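UPF0201 protein MJ1564 (Methanocaldococcus jannaschii DSM 2661, PDB 2PZZ) is of unknown function and resembles RNA-binding proteins in structure, although it is thought unlikely to bind RNA itself. Local coordinates at residues A67-E72 / I120-R126; M75-T80 / I116-I120; L24-P28 / K53-L57. All coordinates share one frame; numbering follows the deposited sequence.

Interaction 1: residues A67-E72 / I120-R126; sequences ARMVLE and IKDIAPR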
loop_
_atom_site.group_PDB
_atom_site.type_symbol
_atom_site.label_atom_id
_atom_site.label_comp_id
_atom_site.label_asym_id
_atom_site.label_seq_id
_atom_site.Cartn_x
_atom_site.Cartn_y
_atom_site.Cartn_z
ATOM N N ALA A 67 1.381 -21.431 -2.430
ATOM C CA ALA A 67 0.022 -21.315 -1.925
ATOM C C ALA A 67 -0.270 -22.369 -0.860
ATOM O O ALA A 67 -0.840 -22.057 0.180
ATOM C CB ALA A 67 -0.977 -21.427 -3.072
ATOM N N ARG A 68 0.137 -23.608 -1.114
ATOM C CA ARG A 68 -0.094 -24.689 -0.161
ATOM C C ARG A 68 0.534 -24.378 1.192
ATOM O O ARG A 68 -0.086 -24.563 2.235
ATOM C CB ARG A 68 0.474 -25.999 -0.706
ATOM C CG ARG A 68 0.270 -27.208 0.209
ATOM C CD ARG A 68 -1.193 -27.380 0.667
ATOM N NE ARG A 68 -1.348 -28.692 1.279
ATOM C CZ ARG A 68 -1.505 -29.813 0.589
ATOM N NH1 ARG A 68 -1.557 -29.774 -0.738
ATOM N NH2 ARG A 68 -1.531 -30.981 1.215
HETATM N N MSE A 69 1.769 -23.887 1.167
HETATM C CA MSE A 69 2.468 -23.558 2.394
HETATM C C MSE A 69 1.754 -22.427 3.129
HETATM O O MSE A 69 1.552 -22.498 4.343
HETATM C CB MSE A 69 3.909 -23.142 2.091
HETATM C CG MSE A 69 4.759 -22.936 3.340
HETATM SE SE MSE A 69 6.389 -21.938 3.007
HETATM C CE MSE A 69 5.696 -20.189 3.484
ATOM N N VAL A 70 1.371 -21.381 2.399
ATOM C CA VAL A 70 0.691 -20.251 3.025
ATOM C C VAL A 70 -0.672 -20.629 3.618
ATOM O O VAL A 70 -1.027 -20.189 4.709
ATOM C CB VAL A 70 0.504 -19.089 2.024
ATOM C CG1 VAL A 70 -0.323 -17.981 2.656
ATOM C CG2 VAL A 70 1.883 -18.542 1.593
ATOM N N LEU A 71 -1.433 -21.445 2.898
ATOM C CA LEU A 71 -2.744 -21.865 3.382
ATOM C C LEU A 71 -2.645 -22.744 4.636
ATOM O O LEU A 71 -3.447 -22.601 5.560
ATOM C CB LEU A 71 -3.505 -22.602 2.275
ATOM C CG LEU A 71 -3.735 -21.751 1.018
ATOM C CD1 LEU A 71 -4.578 -22.508 -0.009
ATOM C CD2 LEU A 71 -4.420 -20.453 1.416
ATOM N N GLU A 72 -1.677 -23.650 4.678
ATOM C CA GLU A 72 -1.545 -24.502 5.856
ATOM C C GLU A 72 -1.089 -23.686 7.053
ATOM O O GLU A 72 -1.561 -23.893 8.174
ATOM C CB GLU A 72 -0.567 -25.638 5.594
ATOM C CG GLU A 72 -1.099 -26.663 4.636
ATOM C CD GLU A 72 -0.210 -27.872 4.568
ATOM O OE1 GLU A 72 0.705 -27.966 5.416
ATOM O OE2 GLU A 72 -0.422 -28.729 3.682
ATOM N N ILE A 120 -8.079 -27.044 1.129
ATOM C CA ILE A 120 -6.724 -26.615 0.814
ATOM C C ILE A 120 -6.026 -27.498 -0.207
ATOM O O ILE A 120 -5.333 -26.992 -1.085
ATOM C CB ILE A 120 -5.868 -26.526 2.095
ATOM C CG1 ILE A 120 -6.413 -25.412 2.994
ATOM C CG2 ILE A 120 -4.412 -26.250 1.734
ATOM C CD1 ILE A 120 -5.647 -25.225 4.293
ATOM N N LYS A 121 -6.196 -28.810 -0.087
ATOM C CA LYS A 121 -5.580 -29.738 -1.033
ATOM C C LYS A 121 -6.193 -29.524 -2.409
ATOM O O LYS A 121 -5.529 -29.641 -3.434
ATOM C CB LYS A 121 -5.806 -31.191 -0.584
ATOM C CG LYS A 121 -4.908 -31.624 0.573
ATOM C CD LYS A 121 -5.265 -33.020 1.092
ATOM C CE LYS A 121 -4.305 -33.449 2.212
ATOM N NZ LYS A 121 -4.760 -34.650 2.997
ATOM N N ASP A 122 -7.475 -29.200 -2.407
ATOM C CA ASP A 122 -8.229 -28.962 -3.623
ATOM C C ASP A 122 -7.797 -27.659 -4.300
ATOM O O ASP A 122 -7.708 -27.587 -5.530
ATOM C CB ASP A 122 -9.715 -28.912 -3.269
ATOM C CG ASP A 122 -10.598 -28.762 -4.477
ATOM O OD1 ASP A 122 -10.669 -27.647 -5.025
ATOM O OD2 ASP A 122 -11.221 -29.765 -4.882
ATOM N N ILE A 123 -7.523 -26.636 -3.492
ATOM C CA ILE A 123 -7.109 -25.341 -4.015
ATOM C C ILE A 123 -5.653 -25.339 -4.468
ATOM O O ILE A 123 -5.347 -24.927 -5.591
ATOM C CB ILE A 123 -7.305 -24.229 -2.963
ATOM C CG1 ILE A 123 -8.801 -24.058 -2.677
ATOM C CG2 ILE A 123 -6.716 -22.904 -3.467
ATOM C CD1 ILE A 123 -9.120 -23.002 -1.605
ATOM N N ALA A 124 -4.766 -25.795 -3.587
ATOM C CA ALA A 124 -3.338 -25.846 -3.863
ATOM C C ALA A 124 -2.798 -27.255 -3.612
ATOM O O ALA A 124 -2.245 -27.543 -2.547
ATOM C CB ALA A 124 -2.595 -24.825 -2.985
ATOM N N PRO A 125 -2.959 -28.152 -4.599
ATOM C CA PRO A 125 -2.503 -29.542 -4.532
ATOM C C PRO A 125 -0.985 -29.641 -4.607
ATOM O O PRO A 125 -0.337 -28.840 -5.295
ATOM C CB PRO A 125 -3.140 -30.181 -5.768
ATOM C CG PRO A 125 -4.269 -29.269 -6.113
ATOM C CD PRO A 125 -3.707 -27.921 -5.845
ATOM N N ARG A 126 -0.422 -30.632 -3.919
ATOM C CA ARG A 126 1.016 -30.843 -3.958
ATOM C C ARG A 126 1.418 -31.134 -5.400
ATOM O O ARG A 126 0.556 -31.384 -6.249
ATOM C CB ARG A 126 1.411 -32.031 -3.075
ATOM C CG ARG A 126 1.166 -31.800 -1.598
ATOM C CD ARG A 126 1.865 -32.841 -0.744
ATOM N NE ARG A 126 1.824 -32.483 0.674
ATOM C CZ ARG A 126 2.236 -31.316 1.167
ATOM N NH1 ARG A 126 2.724 -30.379 0.363
ATOM N NH2 ARG A 126 2.149 -31.078 2.469
#
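A salt-bridge network of R68, E72 and R126 borders the packing of helix 64-73 on the C-terminal end of helix 116-123. E72 OE2 is shared by both arginines. R68 reaches across to the other segment. Its CG points away from the backbone N (chi1 -179°), and a bend at chi2 swings the guanidinium over the helix end. R68 NH1 donates to A124 O at 3.0 Å. The oxygen lies near the guanidinium plane, and the N-H meets it in the carbonyl plane on a lone pair. A124 is where the chain leaves helical geometry. R68 NE donates to E72 OE2, one turn further along the same helix, at 2.6 Å. These two bonds fix the rotation of the guanidinium. Its faces are covered. CG of K121 sits over one face, 3.5 Å from R68 NH2. The guanidinium of R126 stacks on the opposite face, with centres 4.0 Å apart and planes at 21°. E72 probably offsets the two like charges. Its OE2 is 3.7 Å from R126 NH2, a long salt bridge made through charge alone, since the oxygen is well out of the R126 plane.

The apolar part lies beside this network. L71 and I120 run antiparallel alongside each other, with L71 CB 3.8 Å from I120 CG2. The same methyl supports R68 CD. A67 CB meets A124 CB at 3.8 Å. L71 CD1 reaches towards I123 CG2.

Helix 52-60 packs alongside: L58 touches A67 and I123, and R59 binds I123 O. F82 of strand 79-84 lies against L71 and V70.

Interaction 2: residues M75-T80 / I116-I120; sequences MTENAT and IMKII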
loop_
_atom_site.group_PDB
_atom_site.type_symbol
_atom_site.label_atom_id
_atom_site.label_comp_id
_atom_site.label_asym_id
_atom_site.label_seq_id
_atom_site.Cartn_x
_atom_site.Cartn_y
_atom_site.Cartn_z
HETATM N N MSE A 75 -3.894 -21.953 8.614
HETATM C CA MSE A 75 -4.963 -22.889 8.934
HETATM C C MSE A 75 -5.336 -23.061 10.410
HETATM O O MSE A 75 -4.483 -23.091 11.295
HETATM C CB MSE A 75 -4.611 -24.258 8.361
HETATM C CG MSE A 75 -5.629 -25.351 8.664
HETATM SE SE MSE A 75 -5.298 -26.953 7.612
HETATM C CE MSE A 75 -3.645 -27.545 8.436
ATOM N N THR A 76 -6.635 -23.174 10.650
ATOM C CA THR A 76 -7.182 -23.417 11.978
ATOM C C THR A 76 -8.152 -24.577 11.779
ATOM O O THR A 76 -8.152 -25.218 10.721
ATOM C CB THR A 76 -7.923 -22.195 12.552
ATOM O OG1 THR A 76 -8.770 -21.637 11.549
ATOM C CG2 THR A 76 -6.928 -21.135 13.052
ATOM N N GLU A 77 -8.988 -24.854 12.771
ATOM C CA GLU A 77 -9.885 -25.990 12.654
ATOM C C GLU A 77 -10.826 -25.985 11.450
ATOM O O GLU A 77 -10.842 -26.941 10.685
ATOM C CB GLU A 77 -10.681 -26.162 13.954
ATOM C CG GLU A 77 -11.269 -27.552 14.113
ATOM C CD GLU A 77 -11.776 -27.805 15.524
ATOM O OE1 GLU A 77 -12.287 -28.918 15.777
ATOM O OE2 GLU A 77 -11.659 -26.891 16.372
ATOM N N ASN A 78 -11.604 -24.923 11.275
ATOM C CA ASN A 78 -12.556 -24.856 10.163
ATOM C C ASN A 78 -12.264 -23.751 9.155
ATOM O O ASN A 78 -13.139 -23.369 8.377
ATOM C CB ASN A 78 -13.965 -24.661 10.724
ATOM C CG ASN A 78 -14.225 -25.534 11.936
ATOM O OD1 ASN A 78 -14.408 -25.038 13.054
ATOM N ND2 ASN A 78 -14.220 -26.840 11.728
ATOM N N ALA A 79 -11.037 -23.243 9.155
ATOM C CA ALA A 79 -10.690 -22.164 8.248
ATOM C C ALA A 79 -9.194 -21.995 8.015
ATOM O O ALA A 79 -8.379 -22.755 8.523
ATOM C CB ALA A 79 -11.267 -20.865 8.777
ATOM N N THR A 80 -8.860 -20.996 7.205
ATOM C CA THR A 80 -7.483 -20.631 6.910
ATOM C C THR A 80 -7.545 -19.181 6.460
ATOM O O THR A 80 -8.585 -18.711 6.002
ATOM C CB THR A 80 -6.838 -21.499 5.803
ATOM O OG1 THR A 80 -5.440 -21.186 5.725
ATOM C CG2 THR A 80 -7.482 -21.241 4.443
ATOM N N ILE A 116 -11.635 -28.519 6.156
ATOM C CA ILE A 116 -10.766 -27.421 5.741
ATOM C C ILE A 116 -9.484 -27.881 5.034
ATOM O O ILE A 116 -9.027 -27.227 4.098
ATOM C CB ILE A 116 -10.420 -26.498 6.949
ATOM C CG1 ILE A 116 -10.221 -25.059 6.460
ATOM C CG2 ILE A 116 -9.181 -27.013 7.693
ATOM C CD1 ILE A 116 -8.992 -24.835 5.650
HETATM N N MSE A 117 -8.922 -29.011 5.457
HETATM C CA MSE A 117 -7.707 -29.518 4.828
HETATM C C MSE A 117 -7.977 -30.013 3.415
HETATM O O MSE A 117 -7.097 -29.949 2.559
HETATM C CB MSE A 117 -7.085 -30.653 5.652
HETATM C CG MSE A 117 -5.727 -30.307 6.257
HETATM SE SE MSE A 117 -4.356 -29.856 4.941
HETATM C CE MSE A 117 -3.489 -31.576 4.808
ATOM N N LYS A 118 -9.187 -30.514 3.168
ATOM C CA LYS A 118 -9.535 -30.990 1.836
ATOM C C LYS A 118 -9.723 -29.798 0.918
ATOM O O LYS A 118 -9.435 -29.874 -0.276
ATOM C CB LYS A 118 -10.811 -31.836 1.864
ATOM C CG LYS A 118 -10.565 -33.294 2.243
ATOM C CD LYS A 118 -11.823 -34.137 2.086
ATOM C CE LYS A 118 -11.543 -35.605 2.385
ATOM N NZ LYS A 118 -12.715 -36.473 2.068
ATOM N N ILE A 119 -10.212 -28.696 1.484
ATOM C CA ILE A 119 -10.422 -27.466 0.724
ATOM C C ILE A 119 -9.055 -27.010 0.222
ATOM O O ILE A 119 -8.886 -26.650 -0.952
ATOM C CB ILE A 119 -10.999 -26.342 1.625
ATOM C CG1 ILE A 119 -12.412 -26.709 2.093
ATOM C CG2 ILE A 119 -10.992 -25.006 0.878
ATOM C CD1 ILE A 119 -13.426 -26.696 0.999
ATOM N N ILE A 120 -8.079 -27.044 1.129
ATOM C CA ILE A 120 -6.724 -26.615 0.814
ATOM C C ILE A 120 -6.026 -27.498 -0.207
ATOM O O ILE A 120 -5.333 -26.992 -1.085
ATOM C CB ILE A 120 -5.868 -26.526 2.095
ATOM C CG1 ILE A 120 -6.413 -25.412 2.994
ATOM C CG2 ILE A 120 -4.412 -26.250 1.734
ATOM C CD1 ILE A 120 -5.647 -25.225 4.293
HETATM O O HOH W 1 -12.624 -28.137 8.604
#
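I116 lays its branches over the backbone of the turn that leads into strand 79-84. Its CG1 is 3.4 Å from A79 N. Its CG2 comes to 3.4 Å from E77 O, and CD1 reaches on to T80 CB at 4.0 Å. With chi1 at -149°, CG2 falls in the space flanked by N and C, which turns this methyl to the carbonyls of T76 and E77. The selenomethionine M75 borders the same spot. M75 SE lies 3.9 Å from I116 CG2 and 3.6 Å from CG of selenomethionine M117, the two selenomethionine chains crossing at about a right angle. M75 SE also meets I120 CD1 at 3.8 Å. Cutting I116 back to an alanine is likely to open a gap beside A79 and T80 and leave M75 with less to pack on.

No direct hydrogen bond joins the segments. One water bridges them: it accepts from I116 N at 2.7 Å and donates to E77 O at 3.0 Å. T80 has its hydroxyl partner in L71 O and its backbone partner in I108. This is an alpha+beta fold, in which a C-terminal helix packs on the start of the strand outermost in the antiparallel sheet within this chain.

Interaction 3: residues L24-P28 / K53-L57; sequences LNIFP and KLKEL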
loop_
_atom_site.group_PDB
_atom_site.type_symbol
_atom_site.label_atom_id
_atom_site.label_comp_id
_atom_site.label_asym_id
_atom_site.label_seq_id
_atom_site.Cartn_x
_atom_site.Cartn_y
_atom_site.Cartn_z
ATOM N N LEU A 24 -11.745 -8.040 -7.316
ATOM C CA LEU A 24 -12.511 -8.760 -8.334
ATOM C C LEU A 24 -11.633 -9.553 -9.293
ATOM O O LEU A 24 -12.058 -10.595 -9.775
ATOM C CB LEU A 24 -13.438 -7.790 -9.090
ATOM C CG LEU A 24 -14.476 -7.152 -8.145
ATOM C CD1 LEU A 24 -15.222 -6.020 -8.833
ATOM C CD2 LEU A 24 -15.457 -8.219 -7.656
ATOM N N ASN A 25 -10.407 -9.092 -9.551
ATOM C CA ASN A 25 -9.516 -9.836 -10.442
ATOM C C ASN A 25 -9.184 -11.204 -9.873
ATOM O O ASN A 25 -8.829 -12.117 -10.622
ATOM C CB ASN A 25 -8.191 -9.093 -10.690
ATOM C CG ASN A 25 -8.348 -7.899 -11.603
ATOM O OD1 ASN A 25 -9.316 -7.807 -12.363
ATOM N ND2 ASN A 25 -7.389 -6.976 -11.543
ATOM N N ILE A 26 -9.272 -11.347 -8.550
ATOM C CA ILE A 26 -8.974 -12.634 -7.919
ATOM C C ILE A 26 -10.266 -13.348 -7.491
ATOM O O ILE A 26 -10.351 -14.578 -7.543
ATOM C CB ILE A 26 -8.063 -12.456 -6.678
ATOM C CG1 ILE A 26 -6.882 -11.535 -7.018
ATOM C CG2 ILE A 26 -7.531 -13.814 -6.211
ATOM C CD1 ILE A 26 -5.941 -12.070 -8.110
ATOM N N PHE A 27 -11.269 -12.567 -7.099
ATOM C CA PHE A 27 -12.549 -13.093 -6.648
ATOM C C PHE A 27 -13.676 -12.396 -7.393
ATOM O O PHE A 27 -14.402 -11.602 -6.814
ATOM C CB PHE A 27 -12.703 -12.862 -5.131
ATOM C CG PHE A 27 -11.630 -13.524 -4.311
ATOM C CD1 PHE A 27 -11.617 -14.905 -4.141
ATOM C CD2 PHE A 27 -10.598 -12.769 -3.747
ATOM C CE1 PHE A 27 -10.578 -15.542 -3.412
ATOM C CE2 PHE A 27 -9.560 -13.382 -3.022
ATOM C CZ PHE A 27 -9.550 -14.778 -2.855
ATOM N N PRO A 28 -13.847 -12.710 -8.692
ATOM C CA PRO A 28 -14.855 -12.160 -9.606
ATOM C C PRO A 28 -16.303 -12.128 -9.111
ATOM O O PRO A 28 -17.045 -11.203 -9.441
ATOM C CB PRO A 28 -14.713 -13.045 -10.852
ATOM C CG PRO A 28 -13.294 -13.462 -10.822
ATOM C CD PRO A 28 -13.108 -13.801 -9.355
ATOM N N LYS A 53 -11.546 -18.750 -9.673
ATOM C CA LYS A 53 -10.551 -17.890 -10.297
ATOM C C LYS A 53 -9.199 -18.038 -9.595
ATOM O O LYS A 53 -8.160 -18.179 -10.248
ATOM C CB LYS A 53 -11.019 -16.434 -10.255
ATOM C CG LYS A 53 -10.080 -15.448 -10.938
ATOM C CD LYS A 53 -9.935 -15.743 -12.425
ATOM C CE LYS A 53 -9.285 -14.578 -13.158
ATOM N NZ LYS A 53 -9.054 -14.888 -14.600
ATOM N N LEU A 54 -9.209 -18.006 -8.264
ATOM C CA LEU A 54 -7.970 -18.150 -7.496
ATOM C C LEU A 54 -7.251 -19.445 -7.876
ATOM O O LEU A 54 -6.032 -19.453 -8.084
ATOM C CB LEU A 54 -8.269 -18.151 -5.984
ATOM C CG LEU A 54 -7.113 -18.491 -5.028
ATOM C CD1 LEU A 54 -5.991 -17.487 -5.211
ATOM C CD2 LEU A 54 -7.618 -18.484 -3.565
ATOM N N LYS A 55 -8.005 -20.536 -7.976
ATOM C CA LYS A 55 -7.412 -21.830 -8.332
ATOM C C LYS A 55 -6.753 -21.815 -9.708
ATOM O O LYS A 55 -5.715 -22.439 -9.913
ATOM C CB LYS A 55 -8.472 -22.927 -8.297
ATOM C CG LYS A 55 -9.047 -23.186 -6.915
ATOM C CD LYS A 55 -10.042 -24.322 -6.939
ATOM C CE LYS A 55 -10.566 -24.606 -5.541
ATOM N NZ LYS A 55 -11.671 -25.622 -5.518
ATOM N N GLU A 56 -7.364 -21.110 -10.649
ATOM C CA GLU A 56 -6.812 -21.010 -11.997
ATOM C C GLU A 56 -5.487 -20.260 -11.965
ATOM O O GLU A 56 -4.497 -20.709 -12.538
ATOM C CB GLU A 56 -7.759 -20.237 -12.913
ATOM C CG GLU A 56 -9.016 -20.957 -13.318
ATOM C CD GLU A 56 -10.010 -20.015 -13.972
ATOM O OE1 GLU A 56 -9.564 -19.080 -14.680
ATOM O OE2 GLU A 56 -11.231 -20.212 -13.784
ATOM N N LEU A 57 -5.471 -19.118 -11.282
ATOM C CA LEU A 57 -4.269 -18.302 -11.218
ATOM C C LEU A 57 -3.100 -19.002 -10.549
ATOM O O LEU A 57 -1.953 -18.858 -10.992
ATOM C CB LEU A 57 -4.568 -16.972 -10.529
ATOM C CG LEU A 57 -5.634 -16.125 -11.238
ATOM C CD1 LEU A 57 -5.950 -14.906 -10.411
ATOM C CD2 LEU A 57 -5.143 -15.721 -12.635
HETATM O O HOH W 2 -11.504 -16.879 -6.992
#
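Apolar contacts join the end of helix 16-26 to helix 52-60. I26 uses both its branches. Its CD1 meets L57 CD1 at 3.7 Å, and its CG2 lies 4.1 Å from L54 CD1. With I26 CG1 anti to the carbonyl carbon (chi1 -47°), CG2 is set on the F27 side and also covers one face of the F27 ring, near the rim. F27 and L54 run side by side and point the same way, and F27 CE1 comes to 4.2 Å from L54 CD2. L54 thus touches both I26 and F27.

The stem of K53 makes a second kind of contact, with a proline ring and with carbonyl oxygens. The P28 ring crosses it at about a right angle. P28 CD is 3.5 Å from K53 CB, a tight approach for two carbons. K53 CB also lies 3.4 Å from I26 O. The chain then bends at chi2 (62°) and carries CE past N25 O.

Polar links across the contact go through water. One water donates to I26 O at 2.6 Å and accepts from L54 N at 2.9 Å. It ties the I26 carbonyl to an amide near the start of helix 52-60. No direct hydrogen bond joins the two segments.

N25 ND2 bonds to A89 O of helix 86-90. L84 of strand 79-84 packs on I26 and F27, while V4 and I6 of strand 3-10 touch F27. The I26-F27 end of the contact therefore sits against the sheet, and V94, in a loop, touches I26, L54 and L57.

In the fold
Interactions 1 and 2 are neighbours, with centres about 10 Å apart. They share I120 and both use helix 116-123. L71 O and T80 OG1 are 2.5 Å apart, a probable hydrogen bond from helix 64-73 to strand 79-84, which follows it in the chain. M117 of interaction 2 also packs near R68 and E72. Interaction 3 lies about 15 Å from interaction 1 between centres. The two meet where K55 pairs with D122, a salt bridge whose modelled length is doubtfully short. Interactions 2 and 3 do not touch; their nearest atoms are about 5 Å apart. Helix 52-60 thus relates interaction 3 to interaction 1, and helix 116-123 relates interaction 1 to interaction 2.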